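PDB 2RDM: response regulator receiver protein from Sinorhizobium medicae, which probably acts as a receiver in two-component signalling, taking up a phosphoryl group on a conserved aspartate to change its signalling state. Local coordinates for residues Ile8-Asp13 and Gly53-Ile58. The protein carries 1 engineered substitution. Residues are numbered along the deposited sequence; the frame is centred on the assembly and turned at random.
Sequences ILLADD and GVVTDI
The carbonyl oxygen of L9 takes the backbone N-H of V55 at 2.8 Å (L9 O to V55 N), while V54 makes a CA-H...O contact with the same oxygen. V55 O in the same way accepts the N-H of A11 and a CA-H...O contact from L10. With L9 N bonded to G53 O and D57 N to A11 O, these bonds form a regular parallel ladder, the strand axes 12° apart. Beyond it D12, D13 and D57 gather as in the acidic pocket of CheY-like receivers; D57 is the predicted phosphorylation site, unmodified here. The CB of D57 points toward 8-13, and with CG anti to the carbonyl carbon (chi1 -69°) the carboxylate reaches D12 and D13. There the backbone N of D13 meets D57 OD2 at 3.2 Å from above the carboxylate plane. The D12 carboxylate stands nearly perpendicular to that of D57, its OD2 2.7 Å from D57 OD1; D12 OD1 takes the backbone N-H of E14. An alanine in place of D57 would take away the carboxylate and would probably leave the D13 N-H without this acceptor and open a gap beside the D12 carboxylate. On one face of the sheet V55 fits between two neighbours, its CG2 3.7 Å from I8 CG2 and its CG1 3.8 Å from L10 CD1; on the other, the A11 methyl lies against T56 OG1. L10 and D12 pack on helix 15-27, L9 and A11 on helix 38-46, so helices cover both faces of this central pair, which strands 31-35 and 82-86 flank.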
loop_
_atom_site.group_PDB
_atom_site.type_symbol
_atom_site.label_atom_id
_atom_site.label_comp_id
_atom_site.label_asym_id
_atom_site.label_seq_id
_atom_site.Cartn_x
_atom_site.Cartn_y
_atom_site.Cartn_z
ATOM N N ILE A 8 23.038 -7.794 -7.936
ATOM C CA ILE A 8 22.717 -6.387 -7.880
ATOM C C ILE A 8 23.772 -5.598 -8.660
ATOM O O ILE A 8 24.969 -5.761 -8.430
ATOM C CB ILE A 8 22.650 -5.894 -6.421
ATOM C CG1 ILE A 8 21.600 -6.696 -5.608
ATOM C CG2 ILE A 8 22.386 -4.422 -6.376
ATOM C CD1 ILE A 8 20.179 -6.613 -6.125
ATOM N N LEU A 9 23.313 -4.791 -9.620
ATOM C CA LEU A 9 24.194 -3.888 -10.326
ATOM C C LEU A 9 24.284 -2.674 -9.439
ATOM O O LEU A 9 23.264 -2.049 -9.154
ATOM C CB LEU A 9 23.603 -3.504 -11.677
ATOM C CG LEU A 9 24.426 -2.574 -12.584
ATOM C CD1 LEU A 9 25.838 -3.114 -12.852
ATOM C CD2 LEU A 9 23.691 -2.303 -13.879
ATOM N N LEU A 10 25.502 -2.348 -9.015
ATOM C CA LEU A 10 25.753 -1.203 -8.158
ATOM C C LEU A 10 26.614 -0.192 -8.903
ATOM O O LEU A 10 27.728 -0.516 -9.315
ATOM C CB LEU A 10 26.449 -1.657 -6.872
ATOM C CG LEU A 10 27.020 -0.609 -5.913
ATOM C CD1 LEU A 10 25.907 0.175 -5.210
ATOM C CD2 LEU A 10 27.932 -1.264 -4.882
ATOM N N ALA A 11 26.103 1.025 -9.070
ATOM C CA ALA A 11 26.810 2.064 -9.815
ATOM C C ALA A 11 27.097 3.256 -8.916
ATOM O O ALA A 11 26.182 4.007 -8.571
ATOM C CB ALA A 11 25.990 2.503 -11.055
ATOM N N ASP A 12 28.356 3.401 -8.515
ATOM C CA ASP A 12 28.772 4.501 -7.639
ATOM C C ASP A 12 30.184 4.947 -7.983
ATOM O O ASP A 12 31.070 4.116 -8.173
ATOM C CB ASP A 12 28.667 4.124 -6.140
ATOM C CG ASP A 12 28.810 5.342 -5.203
ATOM O OD1 ASP A 12 29.829 6.065 -5.249
ATOM O OD2 ASP A 12 27.892 5.587 -4.402
ATOM N N ASP A 13 30.355 6.271 -8.024
ATOM C CA ASP A 13 31.593 6.976 -8.391
ATOM C C ASP A 13 32.794 6.733 -7.487
ATOM O O ASP A 13 33.862 6.333 -7.960
ATOM C CB ASP A 13 31.331 8.488 -8.393
ATOM C CG ASP A 13 31.483 9.118 -9.758
ATOM O OD1 ASP A 13 32.135 8.520 -10.638
ATOM O OD2 ASP A 13 30.963 10.239 -9.938
ATOM N N GLY A 53 18.510 -6.405 -9.761
ATOM C CA GLY A 53 18.124 -5.151 -9.138
ATOM C C GLY A 53 19.225 -4.161 -9.393
ATOM O O GLY A 53 20.348 -4.550 -9.731
ATOM N N VAL A 54 18.921 -2.881 -9.233
ATOM C CA VAL A 54 19.877 -1.857 -9.598
ATOM C C VAL A 54 19.937 -0.833 -8.466
ATOM O O VAL A 54 18.905 -0.313 -8.062
ATOM C CB VAL A 54 19.489 -1.160 -10.941
ATOM C CG1 VAL A 54 20.421 0.013 -11.234
ATOM C CG2 VAL A 54 19.496 -2.164 -12.116
ATOM N N VAL A 55 21.139 -0.610 -7.948
ATOM C CA VAL A 55 21.395 0.432 -6.948
ATOM C C VAL A 55 22.345 1.452 -7.573
ATOM O O VAL A 55 23.518 1.130 -7.810
ATOM C CB VAL A 55 22.023 -0.156 -5.663
ATOM C CG1 VAL A 55 22.266 0.926 -4.660
ATOM C CG2 VAL A 55 21.110 -1.191 -5.017
ATOM N N THR A 56 21.858 2.673 -7.808
ATOM C CA THR A 56 22.610 3.651 -8.608
ATOM C C THR A 56 22.650 5.046 -7.991
ATOM O O THR A 56 21.645 5.522 -7.482
ATOM C CB THR A 56 22.085 3.734 -10.096
ATOM O OG1 THR A 56 22.893 4.644 -10.869
ATOM C CG2 THR A 56 20.612 4.181 -10.180
ATOM N N ASP A 57 23.816 5.695 -8.071
ATOM C CA ASP A 57 23.935 7.152 -7.826
ATOM C C ASP A 57 23.084 7.971 -8.781
ATOM O O ASP A 57 22.812 7.534 -9.886
ATOM C CB ASP A 57 25.362 7.636 -8.083
ATOM C CG ASP A 57 26.351 7.145 -7.076
ATOM O OD1 ASP A 57 25.968 6.392 -6.156
ATOM O OD2 ASP A 57 27.535 7.525 -7.226
ATOM N N ILE A 58 22.755 9.204 -8.393
ATOM C CA ILE A 58 22.082 10.125 -9.305
ATOM C C ILE A 58 23.101 10.791 -10.231
ATOM O O ILE A 58 22.904 10.837 -11.445
ATOM C CB ILE A 58 21.253 11.204 -8.533
ATOM C CG1 ILE A 58 20.086 10.550 -7.792
ATOM C CG2 ILE A 58 20.741 12.302 -9.471
ATOM C CD1 ILE A 58 19.442 9.443 -8.576
#